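Local coordinates for protein glycoside hydrolase family 31 (Trueperella pyogenes, PDB 5I0F) that probably hydrolyses the glycosidic bonds of cycloalternan through a covalent glycosyl-enzyme intermediate, and binds calcium ions, at residues D315-P323 with I619-E630; W332-F341 with Q451-L459. One frame throughout, in Å; residues are numbered along the deposited sequence.

Contact 1: D315-P323 with I619-E630; sequences DRHRNEGIP and IDLARHYTRVRE
I619 opens the contact by laying CG2 beside CD1 of I322, 4.0 Å away, with E320 OE1 also close to I619 CG2. D620 salt-bridges R623: OD1 accepts from NH1 at the edge of the guanidinium, in its plane, which helps fix its rotation. A622 adds its CB to the packing around I322 CD1. R623 makes the polar link. Its chain bends at chi3 (-83°), bringing NH2 to the last turn of helix 307-320, where it donates to E320 O (2.8 Å, 165°) and to E320 OE1 (2.8 Å). Both acceptors lie near the guanidinium plane, and OE1 is met on its anti lone pair. OE2 is held side-on by NE and NH1 of R316, so the carboxylate bridges two arginines. Farther along, T626 OG1 donates to A622 O and touches I322 CG2 (3.6 Å), T626 CG2 packs on P323 CD (3.7 Å), and E630, salt-bridged to R633, shares a water with P323 O. The helix segments run almost perpendicular, at 84°. The Schellman turn at G321 ends helix 307-320 and carries I322 against helix 617-646; its side chain also touches W607 of helix 606-613 and L297 of barrel strand 297-300.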
loop_
_atom_site.group_PDB
_atom_site.type_symbol
_atom_site.label_atom_id
_atom_site.label_comp_id
_atom_site.label_asym_id
_atom_site.label_seq_id
_atom_site.Cartn_x
_atom_site.Cartn_y
_atom_site.Cartn_z
ATOM N N ASP A 315 30.931 -1.563 -6.217
ATOM C CA ASP A 315 32.221 -1.142 -6.797
ATOM C C ASP A 315 31.980 -0.217 -8.011
ATOM O O ASP A 315 32.701 0.755 -8.198
ATOM C CB ASP A 315 33.098 -2.333 -7.211
ATOM C CG ASP A 315 33.573 -3.177 -6.030
ATOM O OD1 ASP A 315 33.474 -2.744 -4.834
ATOM O OD2 ASP A 315 34.059 -4.303 -6.297
ATOM N N ARG A 316 30.954 -0.500 -8.806
ATOM C CA ARG A 316 30.660 0.355 -9.965
ATOM C C ARG A 316 30.221 1.763 -9.535
ATOM O O ARG A 316 30.704 2.745 -10.082
ATOM C CB ARG A 316 29.664 -0.299 -10.909
ATOM C CG ARG A 316 29.472 0.426 -12.235
ATOM C CD ARG A 316 30.674 0.317 -13.152
ATOM N NE ARG A 316 30.450 0.987 -14.434
ATOM C CZ ARG A 316 29.884 0.438 -15.513
ATOM N NH1 ARG A 316 29.738 1.170 -16.611
ATOM N NH2 ARG A 316 29.473 -0.832 -15.524
ATOM N N HIS A 317 29.337 1.846 -8.541
ATOM C CA HIS A 317 28.982 3.146 -7.957
ATOM C C HIS A 317 30.247 3.942 -7.567
ATOM O O HIS A 317 30.397 5.111 -7.912
ATOM C CB HIS A 317 28.061 2.977 -6.756
ATOM C CG HIS A 317 26.616 2.940 -7.123
ATOM N ND1 HIS A 317 25.920 4.073 -7.468
ATOM C CD2 HIS A 317 25.745 1.907 -7.252
ATOM C CE1 HIS A 317 24.683 3.742 -7.795
ATOM N NE2 HIS A 317 24.543 2.436 -7.649
ATOM N N ARG A 318 31.150 3.293 -6.860
ATOM C CA ARG A 318 32.369 3.953 -6.411
ATOM C C ARG A 318 33.231 4.374 -7.609
ATOM O O ARG A 318 33.707 5.513 -7.671
ATOM C CB ARG A 318 33.138 2.999 -5.490
ATOM C CG ARG A 318 34.527 3.477 -5.076
ATOM C CD ARG A 318 35.427 2.286 -4.759
ATOM N NE ARG A 318 35.583 2.085 -3.329
ATOM C CZ ARG A 318 35.945 0.935 -2.736
ATOM N NH1 ARG A 318 36.155 -0.204 -3.419
ATOM N NH2 ARG A 318 36.081 0.928 -1.421
ATOM N N ASN A 319 33.428 3.464 -8.557
ATOM C CA ASN A 319 34.270 3.784 -9.726
ATOM C C ASN A 319 33.664 4.847 -10.617
ATOM O O ASN A 319 34.396 5.614 -11.230
ATOM C CB ASN A 319 34.576 2.537 -10.532
ATOM C CG ASN A 319 35.506 1.607 -9.801
ATOM O OD1 ASN A 319 36.374 2.046 -9.039
ATOM N ND2 ASN A 319 35.338 0.324 -10.016
ATOM N N GLU A 320 32.335 4.898 -10.680
ATOM C CA GLU A 320 31.661 5.934 -11.454
ATOM C C GLU A 320 31.504 7.277 -10.705
ATOM O O GLU A 320 31.050 8.239 -11.291
ATOM C CB GLU A 320 30.301 5.429 -11.968
ATOM C CG GLU A 320 30.376 4.255 -12.950
ATOM C CD GLU A 320 30.937 4.607 -14.326
ATOM O OE1 GLU A 320 31.188 5.792 -14.626
ATOM O OE2 GLU A 320 31.102 3.672 -15.136
ATOM N N GLY A 321 31.858 7.345 -9.426
ATOM C CA GLY A 321 31.604 8.559 -8.628
ATOM C C GLY A 321 30.135 8.910 -8.430
ATOM O O GLY A 321 29.778 10.086 -8.431
ATOM N N ILE A 322 29.289 7.884 -8.267
ATOM C CA ILE A 322 27.858 8.042 -8.008
ATOM C C ILE A 322 27.641 7.382 -6.648
ATOM O O ILE A 322 27.427 6.183 -6.584
ATOM C CB ILE A 322 26.994 7.407 -9.143
ATOM C CG1 ILE A 322 27.284 8.139 -10.458
ATOM C CG2 ILE A 322 25.503 7.500 -8.837
ATOM C CD1 ILE A 322 26.885 7.389 -11.711
ATOM N N PRO A 323 27.802 8.152 -5.558
ATOM C CA PRO A 323 27.764 7.525 -4.244
ATOM C C PRO A 323 26.377 7.006 -3.878
ATOM O O PRO A 323 25.344 7.579 -4.294
ATOM C CB PRO A 323 28.200 8.646 -3.283
ATOM C CG PRO A 323 27.963 9.915 -4.044
ATOM C CD PRO A 323 28.173 9.585 -5.488
ATOM N N ILE A 619 24.980 8.410 -17.552
ATOM C CA ILE A 619 25.900 8.189 -16.423
ATOM C C ILE A 619 26.359 9.558 -15.876
ATOM O O ILE A 619 26.281 9.786 -14.671
ATOM C CB ILE A 619 27.087 7.251 -16.766
ATOM C CG1 ILE A 619 26.575 5.912 -17.329
ATOM C CG2 ILE A 619 27.898 6.958 -15.514
ATOM C CD1 ILE A 619 27.671 4.972 -17.769
ATOM N N ASP A 620 26.766 10.469 -16.763
ATOM C CA ASP A 620 27.130 11.846 -16.359
ATOM C C ASP A 620 25.953 12.552 -15.682
ATOM O O ASP A 620 26.138 13.260 -14.700
ATOM C CB ASP A 620 27.596 12.697 -17.553
ATOM C CG ASP A 620 29.068 12.472 -17.928
ATOM O OD1 ASP A 620 29.842 11.743 -17.250
ATOM O OD2 ASP A 620 29.488 13.074 -18.941
ATOM N N LEU A 621 24.739 12.341 -16.197
ATOM C CA LEU A 621 23.541 12.917 -15.561
ATOM C C LEU A 621 23.325 12.398 -14.142
ATOM O O LEU A 621 22.991 13.171 -13.257
ATOM C CB LEU A 621 22.285 12.655 -16.395
ATOM C CG LEU A 621 21.321 13.827 -16.490
ATOM C CD1 LEU A 621 21.979 15.008 -17.247
ATOM C CD2 LEU A 621 20.018 13.418 -17.177
ATOM N N ALA A 622 23.499 11.098 -13.934
ATOM C CA ALA A 622 23.377 10.527 -12.604
ATOM C C ALA A 622 24.457 11.057 -11.651
ATOM O O ALA A 622 24.166 11.327 -10.482
ATOM C CB ALA A 622 23.413 9.015 -12.662
ATOM N N ARG A 623 25.685 11.231 -12.161
ATOM C CA ARG A 623 26.755 11.880 -11.391
ATOM C C ARG A 623 26.320 13.271 -10.940
ATOM O O ARG A 623 26.415 13.599 -9.754
ATOM C CB ARG A 623 28.072 11.979 -12.204
ATOM C CG ARG A 623 29.027 10.801 -12.067
ATOM C CD ARG A 623 30.402 11.071 -12.708
ATOM N NE ARG A 623 30.392 10.808 -14.155
ATOM C CZ ARG A 623 30.527 9.610 -14.735
ATOM N NH1 ARG A 623 30.497 9.509 -16.066
ATOM N NH2 ARG A 623 30.702 8.504 -14.029
ATOM N N HIS A 624 25.839 14.071 -11.899
ATOM C CA HIS A 624 25.358 15.441 -11.653
ATOM C C HIS A 624 24.264 15.494 -10.580
ATOM O O HIS A 624 24.388 16.216 -9.586
ATOM C CB HIS A 624 24.877 16.055 -12.987
ATOM C CG HIS A 624 24.056 17.298 -12.851
ATOM N ND1 HIS A 624 24.565 18.487 -12.378
ATOM C CD2 HIS A 624 22.766 17.546 -13.178
ATOM C CE1 HIS A 624 23.618 19.408 -12.385
ATOM N NE2 HIS A 624 22.515 18.865 -12.874
ATOM N N TYR A 625 23.195 14.733 -10.774
ATOM C CA TYR A 625 22.103 14.748 -9.798
ATOM C C TYR A 625 22.474 14.113 -8.450
ATOM O O TYR A 625 21.946 14.549 -7.413
ATOM C CB TYR A 625 20.822 14.151 -10.395
ATOM C CG TYR A 625 20.161 15.113 -11.371
ATOM C CD1 TYR A 625 19.647 16.355 -10.930
ATOM C CD2 TYR A 625 20.049 14.799 -12.714
ATOM C CE1 TYR A 625 19.024 17.241 -11.809
ATOM C CE2 TYR A 625 19.443 15.683 -13.605
ATOM C CZ TYR A 625 18.956 16.912 -13.160
ATOM O OH TYR A 625 18.342 17.770 -14.062
ATOM N N THR A 626 23.382 13.137 -8.433
ATOM C CA THR A 626 23.821 12.579 -7.148
ATOM C C THR A 626 24.704 13.585 -6.398
ATOM O O THR A 626 24.606 13.662 -5.177
ATOM C CB THR A 626 24.389 11.144 -7.247
ATOM O OG1 THR A 626 23.425 10.285 -7.880
ATOM C CG2 THR A 626 24.627 10.556 -5.883
ATOM N N ARG A 627 25.493 14.401 -7.109
ATOM C CA ARG A 627 26.175 15.531 -6.474
ATOM C C ARG A 627 25.162 16.513 -5.875
ATOM O O ARG A 627 25.361 16.993 -4.764
ATOM C CB ARG A 627 27.103 16.305 -7.454
ATOM C CG ARG A 627 28.476 15.697 -7.678
ATOM C CD ARG A 627 29.399 16.599 -8.521
ATOM N NE ARG A 627 28.873 16.867 -9.886
ATOM C CZ ARG A 627 29.221 16.226 -11.022
ATOM N NH1 ARG A 627 30.144 15.255 -11.037
ATOM N NH2 ARG A 627 28.644 16.571 -12.168
ATOM N N VAL A 628 24.082 16.809 -6.608
ATOM C CA VAL A 628 23.028 17.668 -6.106
ATOM C C VAL A 628 22.390 17.052 -4.845
ATOM O O VAL A 628 22.201 17.745 -3.802
ATOM C CB VAL A 628 21.968 17.971 -7.198
ATOM C CG1 VAL A 628 20.774 18.708 -6.611
ATOM C CG2 VAL A 628 22.592 18.804 -8.333
ATOM N N ARG A 629 22.113 15.753 -4.917
ATOM C CA ARG A 629 21.524 15.051 -3.783
ATOM C C ARG A 629 22.422 15.157 -2.537
ATOM O O ARG A 629 21.930 15.447 -1.424
ATOM C CB ARG A 629 21.246 13.607 -4.123
ATOM C CG ARG A 629 20.548 12.815 -3.016
ATOM C CD ARG A 629 19.173 13.376 -2.736
ATOM N NE ARG A 629 18.415 12.574 -1.765
ATOM C CZ ARG A 629 17.135 12.763 -1.454
ATOM N NH1 ARG A 629 16.404 13.681 -2.064
ATOM N NH2 ARG A 629 16.556 11.985 -0.549
ATOM N N GLU A 630 23.734 14.978 -2.732
ATOM C CA GLU A 630 24.674 15.078 -1.621
ATOM C C GLU A 630 24.657 16.482 -1.025
ATOM O O GLU A 630 24.595 16.621 0.193
ATOM C CB GLU A 630 26.102 14.669 -2.038
ATOM C CG GLU A 630 26.231 13.180 -2.380
ATOM C CD GLU A 630 26.027 12.285 -1.174
ATOM O OE1 GLU A 630 26.958 12.200 -0.356
ATOM O OE2 GLU A 630 24.938 11.657 -1.029
HETATM O O HOH W 1 31.449 6.560 -17.432
HETATM O O HOH W 2 27.797 12.019 -7.870
HETATM O O HOH W 3 24.238 9.037 -2.119
#

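Contact 2: W332-F341 with Q451-L459; sequences WSDEEGFTIF and QRRYLVEDL. With GLC (alpha-D-glucopyranose), chain C.
Y454 and T339 supply the direct hydrogen bond between the loop 332-341 and the segment 451-459. From CB, the tyrosine leaves its helix with CG placed between the backbone N and the carbonyl carbon (chi1 86°), an uncommon setting that swings the ring so that its hydroxyl end reaches the loop. The ring has CG of its neighbour L455 over one face, and Q451 O lies at its edge. Farther out, CE1 and CZ pass T339 O at 3.4 and 3.3 Å, the oxygen staying near the ring plane. At the tip, OH donates to T339 O over 2.6 Å, in the carbonyl plane and on a lone pair, and it also receives a hydrogen from a water that accepts from F341 N.

L455 CD1 meets W332 CH2 at 3.9 Å and its CD2 meets F341 CE1, which L459 CD1 approaches more closely, at 3.5 Å. T339 places CG2 against Q451 O; its OG1, which donates to G337 O, sits over one face of the R452 guanidinium, offset toward the rim. That guanidinium is bonded through NE to Q388 OE1 and through NH2 to a water that also lies within hydrogen-bonding reach of G337 O.

In the same loop, E335 OE1 accepts from glucose O4 (2.8 Å) and E335 OE2 from glucose O6 (2.7 Å), and F338 CZ approaches O4. An ST turn at S333 and an Asx turn at D334 shape the chain around E335, while the contact with 451-459 probably helps hold the T339-F341 end of the loop.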
loop_
_atom_site.group_PDB
_atom_site.type_symbol
_atom_site.label_atom_id
_atom_site.label_comp_id
_atom_site.label_asym_id
_atom_site.label_seq_id
_atom_site.Cartn_x
_atom_site.Cartn_y
_atom_site.Cartn_z
ATOM N N TRP A 332 18.274 -12.488 -1.137
ATOM C CA TRP A 332 19.378 -12.834 -0.250
ATOM C C TRP A 332 19.229 -14.214 0.384
ATOM O O TRP A 332 20.231 -14.823 0.794
ATOM C CB TRP A 332 19.512 -11.784 0.885
ATOM C CG TRP A 332 18.356 -11.688 1.801
ATOM C CD1 TRP A 332 17.235 -10.942 1.630
ATOM C CD2 TRP A 332 18.185 -12.399 3.030
ATOM N NE1 TRP A 332 16.366 -11.143 2.677
ATOM C CE2 TRP A 332 16.923 -12.029 3.556
ATOM C CE3 TRP A 332 18.970 -13.306 3.736
ATOM C CZ2 TRP A 332 16.433 -12.523 4.772
ATOM C CZ3 TRP A 332 18.476 -13.812 4.964
ATOM C CH2 TRP A 332 17.226 -13.406 5.459
ATOM N N SER A 333 17.988 -14.683 0.532
ATOM C CA SER A 333 17.707 -15.834 1.393
ATOM C C SER A 333 17.580 -17.136 0.598
ATOM O O SER A 333 17.708 -17.157 -0.631
ATOM C CB SER A 333 16.428 -15.575 2.181
ATOM O OG SER A 333 15.275 -15.855 1.380
ATOM N N ASP A 334 17.351 -18.225 1.330
ATOM C CA ASP A 334 17.042 -19.512 0.734
ATOM C C ASP A 334 15.718 -19.559 -0.088
ATOM O O ASP A 334 15.424 -20.583 -0.732
ATOM C CB ASP A 334 17.068 -20.623 1.807
ATOM C CG ASP A 334 16.038 -20.415 2.934
ATOM O OD1 ASP A 334 15.018 -19.721 2.759
ATOM O OD2 ASP A 334 16.263 -20.972 4.019
ATOM N N GLU A 335 14.928 -18.483 -0.050
ATOM C CA GLU A 335 13.652 -18.366 -0.775
ATOM C C GLU A 335 12.573 -19.352 -0.305
ATOM O O GLU A 335 11.573 -19.573 -0.995
ATOM C CB GLU A 335 13.854 -18.473 -2.295
ATOM C CG GLU A 335 14.708 -17.349 -2.882
ATOM C CD GLU A 335 14.036 -15.970 -2.831
ATOM O OE1 GLU A 335 12.784 -15.882 -2.891
ATOM O OE2 GLU A 335 14.778 -14.956 -2.728
ATOM N N GLU A 336 12.747 -19.856 0.905
ATOM C CA GLU A 336 11.802 -20.752 1.553
ATOM C C GLU A 336 11.300 -20.167 2.870
ATOM O O GLU A 336 10.102 -20.111 3.080
ATOM C CB GLU A 336 12.455 -22.093 1.783
ATOM C CG GLU A 336 12.799 -22.795 0.466
ATOM C CD GLU A 336 13.077 -24.277 0.615
ATOM O OE1 GLU A 336 12.950 -24.830 1.734
ATOM O OE2 GLU A 336 13.411 -24.905 -0.409
ATOM N N GLY A 337 12.224 -19.745 3.745
ATOM C CA GLY A 337 11.898 -19.202 5.066
ATOM C C GLY A 337 12.219 -17.729 5.299
ATOM O O GLY A 337 11.824 -17.172 6.330
ATOM N N PHE A 338 12.943 -17.101 4.369
ATOM C CA PHE A 338 13.338 -15.676 4.469
ATOM C C PHE A 338 13.988 -15.303 5.797
ATOM O O PHE A 338 13.801 -14.218 6.332
ATOM C CB PHE A 338 12.172 -14.780 4.062
ATOM C CG PHE A 338 11.663 -15.126 2.704
ATOM C CD1 PHE A 338 12.307 -14.636 1.578
ATOM C CD2 PHE A 338 10.622 -16.060 2.543
ATOM C CE1 PHE A 338 11.920 -15.026 0.308
ATOM C CE2 PHE A 338 10.217 -16.445 1.258
ATOM C CZ PHE A 338 10.863 -15.929 0.141
ATOM N N THR A 339 14.796 -16.244 6.296
ATOM C CA THR A 339 15.490 -16.120 7.558
ATOM C C THR A 339 17.005 -16.402 7.461
ATOM O O THR A 339 17.782 -15.900 8.267
ATOM C CB THR A 339 14.812 -17.093 8.564
ATOM O OG1 THR A 339 13.418 -16.741 8.655
ATOM C CG2 THR A 339 15.385 -16.967 9.874
ATOM N N ILE A 340 17.402 -17.187 6.465
ATOM C CA ILE A 340 18.754 -17.723 6.301
ATOM C C ILE A 340 19.258 -17.381 4.900
ATOM O O ILE A 340 18.533 -17.580 3.940
ATOM C CB ILE A 340 18.717 -19.251 6.465
ATOM C CG1 ILE A 340 18.161 -19.595 7.872
ATOM C CG2 ILE A 340 20.087 -19.869 6.196
ATOM C CD1 ILE A 340 17.899 -21.046 8.112
ATOM N N PHE A 341 20.503 -16.901 4.803
ATOM C CA PHE A 341 21.130 -16.595 3.516
ATOM C C PHE A 341 21.233 -17.836 2.600
ATOM O O PHE A 341 21.493 -18.956 3.076
ATOM C CB PHE A 341 22.529 -15.982 3.715
ATOM C CG PHE A 341 22.539 -14.480 3.907
ATOM C CD1 PHE A 341 22.361 -13.914 5.163
ATOM C CD2 PHE A 341 22.732 -13.625 2.824
ATOM C CE1 PHE A 341 22.380 -12.548 5.344
ATOM C CE2 PHE A 341 22.751 -12.250 3.000
ATOM C CZ PHE A 341 22.575 -11.707 4.265
ATOM N N GLN A 451 13.073 -14.833 15.213
ATOM C CA GLN A 451 13.654 -15.638 14.125
ATOM C C GLN A 451 14.700 -14.848 13.286
ATOM O O GLN A 451 15.614 -15.447 12.707
ATOM C CB GLN A 451 12.543 -16.160 13.206
ATOM C CG GLN A 451 11.469 -17.049 13.860
ATOM C CD GLN A 451 11.866 -18.520 13.952
ATOM O OE1 GLN A 451 12.341 -19.101 12.967
ATOM N NE2 GLN A 451 11.648 -19.139 15.124
ATOM N N ARG A 452 14.541 -13.527 13.204
ATOM C CA ARG A 452 15.428 -12.627 12.434
ATOM C C ARG A 452 16.436 -11.850 13.248
ATOM O O ARG A 452 17.211 -11.076 12.664
ATOM C CB ARG A 452 14.590 -11.560 11.685
ATOM C CG ARG A 452 13.827 -12.090 10.514
ATOM C CD ARG A 452 12.413 -12.521 10.863
ATOM N NE ARG A 452 11.881 -13.125 9.661
ATOM C CZ ARG A 452 11.005 -14.113 9.590
ATOM N NH1 ARG A 452 10.449 -14.660 10.679
ATOM N NH2 ARG A 452 10.676 -14.555 8.391
ATOM N N ARG A 453 16.421 -12.004 14.573
ATOM C CA ARG A 453 17.217 -11.148 15.448
ATOM C C ARG A 453 18.704 -11.246 15.133
ATOM O O ARG A 453 19.405 -10.228 15.125
ATOM C CB ARG A 453 16.954 -11.476 16.934
ATOM C CG ARG A 453 17.803 -10.669 17.926
ATOM C CD ARG A 453 17.396 -10.944 19.372
ATOM N NE ARG A 453 16.080 -10.381 19.634
ATOM C CZ ARG A 453 15.821 -9.098 19.853
ATOM N NH1 ARG A 453 16.788 -8.183 19.856
ATOM N NH2 ARG A 453 14.565 -8.714 20.047
ATOM N N TYR A 454 19.178 -12.454 14.847
ATOM C CA TYR A 454 20.624 -12.656 14.529
ATOM C C TYR A 454 21.104 -11.844 13.314
ATOM O O TYR A 454 22.275 -11.468 13.255
ATOM C CB TYR A 454 20.977 -14.129 14.348
ATOM C CG TYR A 454 20.756 -14.645 12.950
ATOM C CD1 TYR A 454 19.507 -15.114 12.538
ATOM C CD2 TYR A 454 21.795 -14.660 12.024
ATOM C CE1 TYR A 454 19.318 -15.587 11.257
ATOM C CE2 TYR A 454 21.605 -15.116 10.739
ATOM C CZ TYR A 454 20.363 -15.574 10.361
ATOM O OH TYR A 454 20.198 -16.034 9.080
ATOM N N LEU A 455 20.208 -11.568 12.368
ATOM C CA LEU A 455 20.546 -10.731 11.199
ATOM C C LEU A 455 21.001 -9.346 11.634
ATOM O O LEU A 455 21.926 -8.789 11.058
ATOM C CB LEU A 455 19.346 -10.573 10.252
ATOM C CG LEU A 455 18.846 -11.870 9.631
ATOM C CD1 LEU A 455 17.517 -11.598 8.941
ATOM C CD2 LEU A 455 19.892 -12.457 8.671
ATOM N N VAL A 456 20.325 -8.800 12.644
ATOM C CA VAL A 456 20.625 -7.485 13.174
ATOM C C VAL A 456 21.773 -7.578 14.200
ATOM O O VAL A 456 22.728 -6.818 14.110
ATOM C CB VAL A 456 19.388 -6.817 13.790
ATOM C CG1 VAL A 456 19.723 -5.425 14.249
ATOM C CG2 VAL A 456 18.256 -6.709 12.761
ATOM N N GLU A 457 21.683 -8.495 15.157
ATOM C CA GLU A 457 22.641 -8.528 16.271
ATOM C C GLU A 457 23.992 -9.118 15.900
ATOM O O GLU A 457 25.003 -8.636 16.397
ATOM C CB GLU A 457 22.058 -9.249 17.493
ATOM C CG GLU A 457 20.904 -8.484 18.102
ATOM C CD GLU A 457 20.446 -9.023 19.437
ATOM O OE1 GLU A 457 20.867 -10.142 19.855
ATOM O OE2 GLU A 457 19.640 -8.317 20.059
ATOM N N ASP A 458 24.002 -10.150 15.050
ATOM C CA ASP A 458 25.221 -10.867 14.678
ATOM C C ASP A 458 25.753 -10.382 13.322
ATOM O O ASP A 458 26.920 -10.040 13.236
ATOM C CB ASP A 458 25.014 -12.399 14.730
ATOM C CG ASP A 458 24.531 -12.883 16.107
ATOM O OD1 ASP A 458 24.787 -12.150 17.090
ATOM O OD2 ASP A 458 23.899 -13.973 16.242
ATOM N N LEU A 459 24.920 -10.324 12.291
ATOM C CA LEU A 459 25.371 -9.865 10.966
ATOM C C LEU A 459 25.424 -8.335 10.783
ATOM O O LEU A 459 26.114 -7.849 9.883
ATOM C CB LEU A 459 24.525 -10.508 9.873
ATOM C CG LEU A 459 24.657 -12.023 9.753
ATOM C CD1 LEU A 459 23.834 -12.521 8.562
ATOM C CD2 LEU A 459 26.100 -12.459 9.613
HETATM C C1 GLC C . 10.288 -10.968 -5.516
HETATM C C2 GLC C . 9.498 -12.231 -5.900
HETATM C C3 GLC C . 9.336 -13.171 -4.712
HETATM C C4 GLC C . 10.687 -13.424 -4.051
HETATM C C5 GLC C . 11.325 -12.094 -3.653
HETATM C C6 GLC C . 12.683 -12.266 -2.980
HETATM O O2 GLC C . 8.201 -11.881 -6.399
HETATM O O3 GLC C . 8.742 -14.405 -5.141
HETATM O O4 GLC C . 10.504 -14.253 -2.893
HETATM O O5 GLC C . 11.499 -11.300 -4.831
HETATM O O6 GLC C . 13.616 -12.836 -3.889
HETATM O O HOH W 4 9.672 -17.066 8.024
HETATM O O HOH W 5 22.350 -16.982 7.273
#

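Overall arrangement
Both contacts belong to the glycoside hydrolase family 31 TIM barrel but occupy different parts of it: their centres are 31 Å apart, their nearest atoms about 16 Å, and they do not touch. Both segments of contact 2 fall in sequence between those of contact 1. Segments 315-323 and 332-341 flank barrel strand 326-329. The second follows its C-terminal end, where TIM barrels place their active site, and E335 and F338 there contact the glycan: E335 bonds alpha-D-glucopyranose directly, and the side chain of F338 is about 7 Å from a bound beta-D-glucopyranose. Contact 1 instead lies on the outer side of the barrel, about 30 Å from the centre of the chain.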